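Local coordinates for teicoplanin pseudoaglycone deacetylases Orf2 (Actinoplanes teichomyceticus, PDB 3DFF), which probably removes an acetyl group from a teicoplanin pseudoaglycone as a zinc-dependent deacetylase of lipoglycopeptide antibiotic biosynthesis, at residues A[92-97]-A[133-138]; A[100-103]-A[107-110]; A[217-222]-A[246-251]. All blocks are in the same frame, centred on the assembly; numbering follows the deposited sequence.

Interactions 1 and 2 are neighbours, with centres 15 Å apart. In sequence, interaction 2 falls between the two segments of interaction 1. They touch where Arg101 NH1 probably hydrogen-bonds to Leu96 O at 2.8 Å. The same NH1 forms a salt bridge with Asp163, which binds zinc in a structure of this protein. The zinc ion bound here is held by His16, Asp19 and His164. The side chain of Arg101 is about 11 Å from this bound zinc ion, and the side chain of Phe95 is about 13 Å from the zinc ion. Interaction 3 is remote, its centre 30 Å from that of interaction 1 and 36 Å from that of interaction 2, across the centre of the chain.

Interaction 1 of 3, residues A[92-97]-A[133-138]; sequences HGRFLD and VGEVAD
The Phe95 ring carries Val136 on one face and Arg94 on the opposite face. Val136 CG2 stands 3.7 Å from the Phe95 ring centroid, only 7° off the normal, a well-centred CH-pi contact. On the other face, Arg94 CG lies 3.8 Å above the Phe95 ring plane, over its centre. Further along the arginine, Phe95 CZ covers one face of the guanidinium near its rim. Glu135 OE1 meets the guanidinium edge in plane.

The outer end of the Phe95 ring butts against the helix backbone. Phe95 CZ is 3.6 Å from Val136 CA and also approaches Glu135 O obliquely. CE1 of Phe95 rests 3.8 Å from Glu135 CB.

Arg94 NH2 donates to Glu135 OE1 over 2.9 Å, with an N-H...O angle of 167°. This salt bridge uses one nitrogen and one oxygen, and the guanidinium and carboxylate planes are nearly perpendicular. The Arg94 chain leaves with CG between the backbone N and the carbonyl carbon (chi1 71°). It then runs extended across the Phe95 ring to the helix. Arg94 NE has a second carboxylate partner, Asp139, one turn further along the same helix. The polar pair is exposed, whereas Phe95 and Val136 are buried.

Backbone hydrogen bonds tie Phe95 to Val43 and Gly46 in another loop. The contact thus packs the loop after the parallel edge strand 89-92 against helix 126-147, in the Rossmann-like alpha/beta fold of PIG-L deacetylases. The same loop leads to Asp97, a zinc ligand in a structure of this protein.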
loop_
_atom_site.group_PDB
_atom_site.type_symbol
_atom_site.label_atom_id
_atom_site.label_comp_id
_atom_site.label_asym_id
_atom_site.label_seq_id
_atom_site.Cartn_x
_atom_site.Cartn_y
_atom_site.Cartn_z
ATOM N N HIS A 92 -0.739 6.163 -11.480
ATOM C CA HIS A 92 -1.673 5.057 -11.295
ATOM C C HIS A 92 -1.379 3.888 -12.233
ATOM O O HIS A 92 -1.503 4.008 -13.463
ATOM C CB HIS A 92 -3.106 5.557 -11.454
ATOM C CG HIS A 92 -3.545 6.481 -10.359
ATOM N ND1 HIS A 92 -4.560 7.398 -10.511
ATOM C CD2 HIS A 92 -3.090 6.629 -9.092
ATOM C CE1 HIS A 92 -4.732 8.051 -9.370
ATOM N NE2 HIS A 92 -3.838 7.615 -8.502
ATOM N N GLY A 93 -0.994 2.758 -11.649
ATOM C CA GLY A 93 -0.581 1.568 -12.391
ATOM C C GLY A 93 -1.734 0.821 -13.047
ATOM O O GLY A 93 -2.908 1.202 -12.876
ATOM N N ARG A 94 -1.377 -0.242 -13.771
ATOM C CA ARG A 94 -2.283 -0.967 -14.654
ATOM C C ARG A 94 -2.854 -2.248 -14.043
ATOM O O ARG A 94 -3.698 -2.898 -14.656
ATOM C CB ARG A 94 -1.523 -1.360 -15.941
ATOM C CG ARG A 94 -0.490 -2.441 -15.746
ATOM C CD ARG A 94 0.167 -2.791 -17.084
ATOM N NE ARG A 94 1.446 -3.455 -16.909
ATOM C CZ ARG A 94 1.666 -4.758 -17.027
ATOM N NH1 ARG A 94 0.679 -5.612 -17.314
ATOM N NH2 ARG A 94 2.902 -5.203 -16.856
ATOM N N PHE A 95 -2.409 -2.624 -12.847
ATOM C CA PHE A 95 -2.747 -3.948 -12.322
ATOM C C PHE A 95 -4.078 -3.966 -11.616
ATOM O O PHE A 95 -4.420 -3.013 -10.925
ATOM C CB PHE A 95 -1.632 -4.453 -11.404
ATOM C CG PHE A 95 -0.325 -4.568 -12.120
ATOM C CD1 PHE A 95 -0.044 -5.686 -12.894
ATOM C CD2 PHE A 95 0.579 -3.501 -12.106
ATOM C CE1 PHE A 95 1.153 -5.765 -13.624
ATOM C CE2 PHE A 95 1.775 -3.564 -12.844
ATOM C CZ PHE A 95 2.072 -4.704 -13.567
ATOM N N LEU A 96 -4.807 -5.069 -11.786
ATOM C CA LEU A 96 -6.129 -5.175 -11.193
ATOM C C LEU A 96 -6.056 -5.602 -9.733
ATOM O O LEU A 96 -5.432 -6.616 -9.404
ATOM C CB LEU A 96 -6.951 -6.222 -11.957
ATOM C CG LEU A 96 -7.406 -5.827 -13.358
ATOM C CD1 LEU A 96 -8.133 -7.018 -13.996
ATOM C CD2 LEU A 96 -8.290 -4.635 -13.352
ATOM N N ASP A 97 -6.771 -4.862 -8.887
ATOM C CA ASP A 97 -6.962 -5.269 -7.500
ATOM C C ASP A 97 -7.417 -6.734 -7.434
ATOM O O ASP A 97 -8.140 -7.189 -8.307
ATOM C CB ASP A 97 -8.014 -4.400 -6.829
ATOM C CG ASP A 97 -8.097 -4.675 -5.337
ATOM O OD1 ASP A 97 -8.586 -5.754 -4.921
ATOM O OD2 ASP A 97 -7.617 -3.842 -4.580
ATOM N N VAL A 133 3.998 -11.149 -10.075
ATOM C CA VAL A 133 5.092 -10.415 -9.448
ATOM C C VAL A 133 6.103 -9.995 -10.500
ATOM O O VAL A 133 6.607 -8.869 -10.464
ATOM C CB VAL A 133 5.767 -11.228 -8.337
ATOM C CG1 VAL A 133 7.063 -10.543 -7.882
ATOM C CG2 VAL A 133 4.792 -11.419 -7.167
ATOM N N GLY A 134 6.358 -10.883 -11.455
ATOM C CA GLY A 134 7.274 -10.558 -12.556
ATOM C C GLY A 134 6.820 -9.358 -13.367
ATOM O O GLY A 134 7.615 -8.469 -13.692
ATOM N N GLU A 135 5.532 -9.316 -13.698
ATOM C CA GLU A 135 4.977 -8.190 -14.432
ATOM C C GLU A 135 5.077 -6.899 -13.640
ATOM O O GLU A 135 5.434 -5.865 -14.186
ATOM C CB GLU A 135 3.521 -8.454 -14.806
ATOM C CG GLU A 135 3.343 -9.600 -15.801
ATOM C CD GLU A 135 3.517 -9.182 -17.241
ATOM O OE1 GLU A 135 3.535 -7.960 -17.523
ATOM O OE2 GLU A 135 3.623 -10.082 -18.103
ATOM N N VAL A 136 4.743 -6.949 -12.350
ATOM C CA VAL A 136 4.829 -5.749 -11.536
ATOM C C VAL A 136 6.281 -5.277 -11.463
ATOM O O VAL A 136 6.540 -4.071 -11.542
ATOM C CB VAL A 136 4.264 -5.987 -10.122
ATOM C CG1 VAL A 136 4.403 -4.727 -9.267
ATOM C CG2 VAL A 136 2.782 -6.379 -10.217
ATOM N N ALA A 137 7.203 -6.225 -11.288
ATOM C CA ALA A 137 8.634 -5.915 -11.239
ATOM C C ALA A 137 9.086 -5.221 -12.533
ATOM O O ALA A 137 9.868 -4.278 -12.483
ATOM C CB ALA A 137 9.430 -7.163 -10.994
ATOM N N ASP A 138 8.564 -5.677 -13.675
ATOM C CA ASP A 138 8.878 -5.052 -14.974
ATOM C C ASP A 138 8.483 -3.583 -14.962
ATOM O O ASP A 138 9.269 -2.702 -15.347
ATOM C CB ASP A 138 8.146 -5.753 -16.130
ATOM C CG ASP A 138 8.710 -7.126 -16.466
ATOM O OD1 ASP A 138 9.738 -7.543 -15.889
ATOM O OD2 ASP A 138 8.110 -7.810 -17.338
#

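Interaction 2 of 3, residues A[100-103]-A[107-110]; sequences YRKL and RWLT
Leu103 N donates to Arg107 O at 2.7 Å, nearly straight toward the carbonyl. Leu109 N donates to Arg101 O at 2.9 Å, tilted 32° from the carbonyl plane. These two bonds frame a single backbone bridge between Lys102 and Trp108. Lys102 CA adds a CA-H...O contact to Arg107 O at 3.3 Å. Beyond the bridge a water, probably donating to Arg101 O, accepts from Thr110 N.

The aromatic contact is a CH-pi one: Lys102 CE sits over the six-membered ring of Trp108, 4.0 Å from its centroid. The lysine chain is extended beyond CG, which carries CE out over this face, toward its rim. Tyr100 O and Arg101 O lie at the indole edge.

The apolar contact is Leu103 CD2 with Leu109 CD1 at 3.7 Å. Other methyls pack on guanidinium groups. Leu103 CD1 covers one face of that of Arg107, whose NE pairs with Asp105. Leu109 CD2 approaches Arg101 NH2 obliquely at 3.4 Å, the side chains alongside.

Segment 107-110 runs into strand 110-111, and Leu109 bonds through its backbone to Asn122. Tyr100 packs on helix 71-85. Arg101 NH1 bonds to Leu96 O and forms a salt bridge with Asp163 at the start of helix 162-178.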
loop_
_atom_site.group_PDB
_atom_site.type_symbol
_atom_site.label_atom_id
_atom_site.label_comp_id
_atom_site.label_asym_id
_atom_site.label_seq_id
_atom_site.Cartn_x
_atom_site.Cartn_y
_atom_site.Cartn_z
ATOM N N TYR A 100 -10.799 -8.007 -8.607
ATOM C CA TYR A 100 -11.171 -7.964 -10.010
ATOM C C TYR A 100 -10.455 -9.019 -10.838
ATOM O O TYR A 100 -10.776 -9.164 -12.023
ATOM C CB TYR A 100 -10.884 -6.582 -10.629
ATOM C CG TYR A 100 -11.519 -5.423 -9.887
ATOM C CD1 TYR A 100 -12.920 -5.368 -9.667
ATOM C CD2 TYR A 100 -10.733 -4.380 -9.394
ATOM C CE1 TYR A 100 -13.497 -4.304 -8.992
ATOM C CE2 TYR A 100 -11.317 -3.301 -8.708
ATOM C CZ TYR A 100 -12.689 -3.277 -8.510
ATOM O OH TYR A 100 -13.246 -2.216 -7.812
ATOM N N ARG A 101 -9.481 -9.712 -10.240
ATOM C CA ARG A 101 -8.657 -10.640 -11.019
ATOM C C ARG A 101 -9.339 -11.992 -11.189
ATOM O O ARG A 101 -10.133 -12.411 -10.356
ATOM C CB ARG A 101 -7.269 -10.836 -10.395
ATOM C CG ARG A 101 -6.420 -9.552 -10.392
ATOM C CD ARG A 101 -4.914 -9.878 -10.343
ATOM N NE ARG A 101 -4.457 -10.601 -9.153
ATOM C CZ ARG A 101 -4.174 -10.017 -7.991
ATOM N NH1 ARG A 101 -4.365 -8.718 -7.836
ATOM N NH2 ARG A 101 -3.736 -10.728 -6.972
ATOM N N LYS A 102 -8.992 -12.670 -12.287
ATOM C CA LYS A 102 -9.438 -14.031 -12.554
ATOM C C LYS A 102 -8.281 -15.029 -12.533
ATOM O O LYS A 102 -7.119 -14.648 -12.742
ATOM C CB LYS A 102 -10.109 -14.104 -13.907
ATOM C CG LYS A 102 -11.500 -13.501 -13.904
ATOM C CD LYS A 102 -12.152 -13.673 -15.251
ATOM C CE LYS A 102 -13.566 -13.136 -15.252
ATOM N NZ LYS A 102 -14.167 -13.277 -16.606
ATOM N N LEU A 103 -8.618 -16.294 -12.268
ATOM C CA LEU A 103 -7.663 -17.402 -12.312
ATOM C C LEU A 103 -7.473 -17.857 -13.741
ATOM O O LEU A 103 -8.315 -17.587 -14.587
ATOM C CB LEU A 103 -8.173 -18.582 -11.479
ATOM C CG LEU A 103 -8.434 -18.350 -9.985
ATOM C CD1 LEU A 103 -8.807 -19.638 -9.317
ATOM C CD2 LEU A 103 -7.227 -17.720 -9.308
ATOM N N ARG A 107 -12.245 -18.813 -13.136
ATOM C CA ARG A 107 -12.879 -18.459 -11.861
ATOM C C ARG A 107 -12.347 -17.108 -11.382
ATOM O O ARG A 107 -11.259 -16.696 -11.768
ATOM C CB ARG A 107 -12.632 -19.527 -10.797
ATOM C CG ARG A 107 -13.422 -20.838 -11.035
ATOM C CD ARG A 107 -13.243 -21.809 -9.877
ATOM N NE ARG A 107 -11.841 -22.183 -9.714
ATOM C CZ ARG A 107 -11.279 -22.509 -8.555
ATOM N NH1 ARG A 107 -11.988 -22.516 -7.433
ATOM N NH2 ARG A 107 -9.988 -22.828 -8.518
ATOM N N TRP A 108 -13.127 -16.405 -10.559
ATOM C CA TRP A 108 -12.604 -15.220 -9.874
ATOM C C TRP A 108 -11.526 -15.634 -8.897
ATOM O O TRP A 108 -11.593 -16.713 -8.287
ATOM C CB TRP A 108 -13.714 -14.538 -9.083
ATOM C CG TRP A 108 -14.802 -13.980 -9.951
ATOM C CD1 TRP A 108 -16.088 -14.446 -10.049
ATOM C CD2 TRP A 108 -14.708 -12.867 -10.844
ATOM N NE1 TRP A 108 -16.792 -13.688 -10.947
ATOM C CE2 TRP A 108 -15.975 -12.709 -11.448
ATOM C CE3 TRP A 108 -13.678 -11.974 -11.185
ATOM C CZ2 TRP A 108 -16.240 -11.694 -12.367
ATOM C CZ3 TRP A 108 -13.932 -10.976 -12.116
ATOM C CH2 TRP A 108 -15.217 -10.843 -12.697
ATOM N N LEU A 109 -10.543 -14.766 -8.698
ATOM C CA LEU A 109 -9.523 -15.019 -7.698
ATOM C C LEU A 109 -10.119 -15.019 -6.278
ATOM O O LEU A 109 -9.820 -15.890 -5.450
ATOM C CB LEU A 109 -8.431 -13.947 -7.805
ATOM C CG LEU A 109 -7.371 -13.965 -6.709
ATOM C CD1 LEU A 109 -6.585 -15.265 -6.665
ATOM C CD2 LEU A 109 -6.431 -12.814 -6.965
ATOM N N THR A 110 -10.947 -14.013 -5.992
ATOM C CA THR A 110 -11.492 -13.823 -4.644
ATOM C C THR A 110 -12.993 -14.139 -4.641
ATOM O O THR A 110 -13.715 -13.809 -5.578
ATOM C CB THR A 110 -11.259 -12.376 -4.137
ATOM O OG1 THR A 110 -11.955 -11.491 -4.989
ATOM C CG2 THR A 110 -9.783 -12.017 -4.194
HETATM O O HOH W 1 -11.327 -11.701 -7.882
#

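Interaction 3 of 3, residues A[217-222]-A[246-251]; sequences EMRSQK and RLDEHA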
loop_
_atom_site.group_PDB
_atom_site.type_symbol
_atom_site.label_atom_id
_atom_site.label_comp_id
_atom_site.label_asym_id
_atom_site.label_seq_id
_atom_site.Cartn_x
_atom_site.Cartn_y
_atom_site.Cartn_z
ATOM N N GLU A 217 2.102 19.523 12.521
ATOM C CA GLU A 217 1.544 19.999 11.252
ATOM C C GLU A 217 1.486 18.875 10.216
ATOM O O GLU A 217 0.528 18.789 9.431
ATOM C CB GLU A 217 2.364 21.185 10.718
ATOM C CG GLU A 217 2.162 22.497 11.496
ATOM C CD GLU A 217 2.805 22.494 12.880
ATOM O OE1 GLU A 217 3.854 21.832 13.065
ATOM O OE2 GLU A 217 2.256 23.168 13.785
HETATM N N MSE A 218 2.509 18.022 10.232
HETATM C CA MSE A 218 2.602 16.865 9.330
HETATM C C MSE A 218 1.595 15.786 9.706
HETATM O O MSE A 218 1.028 15.130 8.832
HETATM C CB MSE A 218 4.002 16.265 9.345
HETATM C CG MSE A 218 5.131 17.191 8.886
HETATM SE SE MSE A 218 4.881 17.892 7.079
HETATM C CE MSE A 218 4.095 19.630 7.515
ATOM N N ARG A 219 1.397 15.573 11.007
ATOM C CA ARG A 219 0.379 14.628 11.445
ATOM C C ARG A 219 -0.983 15.107 10.968
ATOM O O ARG A 219 -1.783 14.318 10.462
ATOM C CB ARG A 219 0.387 14.458 12.972
ATOM C CG ARG A 219 -0.786 13.626 13.498
ATOM C CD ARG A 219 -0.962 13.761 15.011
ATOM N NE ARG A 219 -2.286 13.332 15.476
ATOM C CZ ARG A 219 -3.403 14.069 15.448
ATOM N NH1 ARG A 219 -3.411 15.301 14.942
ATOM N NH2 ARG A 219 -4.539 13.554 15.901
ATOM N N SER A 220 -1.250 16.403 11.138
ATOM C CA SER A 220 -2.524 16.961 10.742
ATOM C C SER A 220 -2.712 16.773 9.232
ATOM O O SER A 220 -3.792 16.403 8.777
ATOM C CB SER A 220 -2.602 18.449 11.122
ATOM O OG SER A 220 -3.869 18.984 10.788
ATOM N N GLN A 221 -1.642 17.009 8.482
ATOM C CA GLN A 221 -1.699 16.954 7.023
ATOM C C GLN A 221 -1.969 15.520 6.582
ATOM O O GLN A 221 -2.863 15.275 5.770
ATOM C CB GLN A 221 -0.395 17.473 6.436
ATOM C CG GLN A 221 -0.453 17.735 4.949
ATOM C CD GLN A 221 0.831 18.325 4.430
ATOM O OE1 GLN A 221 1.826 18.450 5.163
ATOM N NE2 GLN A 221 0.826 18.710 3.156
ATOM N N LYS A 222 -1.222 14.582 7.157
ATOM C CA LYS A 222 -1.448 13.155 6.911
ATOM C C LYS A 222 -2.909 12.783 7.172
ATOM O O LYS A 222 -3.572 12.197 6.320
ATOM C CB LYS A 222 -0.555 12.297 7.802
ATOM C CG LYS A 222 -0.771 10.773 7.567
ATOM C CD LYS A 222 -0.024 9.919 8.598
ATOM C CE LYS A 222 -0.387 8.440 8.430
ATOM N NZ LYS A 222 0.577 7.515 9.109
ATOM N N ARG A 246 -6.470 5.150 17.082
ATOM C CA ARG A 246 -5.656 3.943 17.017
ATOM C C ARG A 246 -4.313 4.219 16.379
ATOM O O ARG A 246 -3.304 3.694 16.823
ATOM C CB ARG A 246 -6.401 2.838 16.269
ATOM C CG ARG A 246 -7.402 2.103 17.152
ATOM C CD ARG A 246 -8.069 0.993 16.399
ATOM N NE ARG A 246 -9.136 1.512 15.550
ATOM C CZ ARG A 246 -9.179 1.397 14.226
ATOM N NH1 ARG A 246 -8.216 0.757 13.578
ATOM N NH2 ARG A 246 -10.201 1.905 13.555
ATOM N N LEU A 247 -4.300 5.069 15.354
ATOM C CA LEU A 247 -3.028 5.479 14.746
ATOM C C LEU A 247 -2.160 6.297 15.712
ATOM O O LEU A 247 -0.956 6.093 15.786
ATOM C CB LEU A 247 -3.276 6.253 13.449
ATOM C CG LEU A 247 -3.948 5.472 12.309
ATOM C CD1 LEU A 247 -4.027 6.376 11.083
ATOM C CD2 LEU A 247 -3.225 4.175 11.961
ATOM N N ASP A 248 -2.791 7.204 16.454
ATOM C CA ASP A 248 -2.079 8.017 17.448
ATOM C C ASP A 248 -1.491 7.141 18.561
ATOM O O ASP A 248 -0.352 7.352 18.971
ATOM C CB ASP A 248 -3.030 9.047 18.054
ATOM C CG ASP A 248 -3.166 10.312 17.203
ATOM O OD1 ASP A 248 -2.281 10.595 16.367
ATOM O OD2 ASP A 248 -4.162 11.045 17.404
ATOM N N GLU A 249 -2.279 6.173 19.026
ATOM C CA GLU A 249 -1.863 5.276 20.100
ATOM C C GLU A 249 -0.723 4.379 19.642
ATOM O O GLU A 249 0.225 4.123 20.385
ATOM C CB GLU A 249 -3.046 4.437 20.591
ATOM C CG GLU A 249 -2.721 3.419 21.724
ATOM C CD GLU A 249 -1.975 4.022 22.933
ATOM O OE1 GLU A 249 -1.994 5.263 23.120
ATOM O OE2 GLU A 249 -1.367 3.243 23.704
ATOM N N HIS A 250 -0.789 3.944 18.387
ATOM C CA HIS A 250 0.254 3.102 17.857
ATOM C C HIS A 250 1.575 3.856 17.815
ATOM O O HIS A 250 2.610 3.326 18.215
ATOM C CB HIS A 250 -0.128 2.588 16.462
ATOM C CG HIS A 250 0.883 1.649 15.887
ATOM N ND1 HIS A 250 0.995 0.335 16.294
ATOM C CD2 HIS A 250 1.839 1.837 14.949
ATOM C CE1 HIS A 250 1.974 -0.245 15.623
ATOM N NE2 HIS A 250 2.507 0.646 14.808
ATOM N N ALA A 251 1.537 5.092 17.313
ATOM C CA ALA A 251 2.711 5.948 17.282
ATOM C C ALA A 251 3.224 6.199 18.697
ATOM O O ALA A 251 4.423 6.163 18.924
ATOM C CB ALA A 251 2.387 7.253 16.613
#
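Arg219 and Asp248 join the two helices through a side-on salt bridge. At the start of 246-251, Arg246 turns to Leu236 O and Asn242, away from segment 217-222.

Leu247 comes next and points toward helix 216-226. Leu247 CD1 stays 5.0 Å from Lys222 CE, so these buried side chains do not touch. Phe223 of helix 216-226 touches both Leu247 and Asp248.

Asp248 carries the contact. Its CG lies anti to the carbonyl carbon, beside the backbone N (chi1 -84°), and this brings the carboxylate round to face Arg219. OD1 of Asp248 accepts from Arg219 NE at 2.9 Å, almost straight at 171°. OD2 of Asp248 accepts from Arg219 NH2, also at 2.9 Å, with an angle of 160° at the hydrogen. Both oxygens use their syn lone pairs. The carboxylate sits at the guanidinium edge, and the two groups are nearly coplanar. Two nearly parallel bonds between flat groups should restrict rotation of both ends. Arg219 reaches across with CG anti to the backbone N, its chain extended from CG to NE, spanning the 9.3 Å between the CA atoms of Arg219 and Asp248.

Past Asp248, His250 is hydrogen-bonded to Glu186. Both residues bind zinc in a structure of this protein, but that zinc is not bound here. Ala251 ends the segment against Tyr260, which also touches both partners of the salt bridge.

Only 117 Å² is buried between the segments. This is a bidentate arginine-aspartate pair, a surface bridge between two helices, linking helix 216-226 to helix 243-254 away from the zinc site of His16, Asp19 and His164.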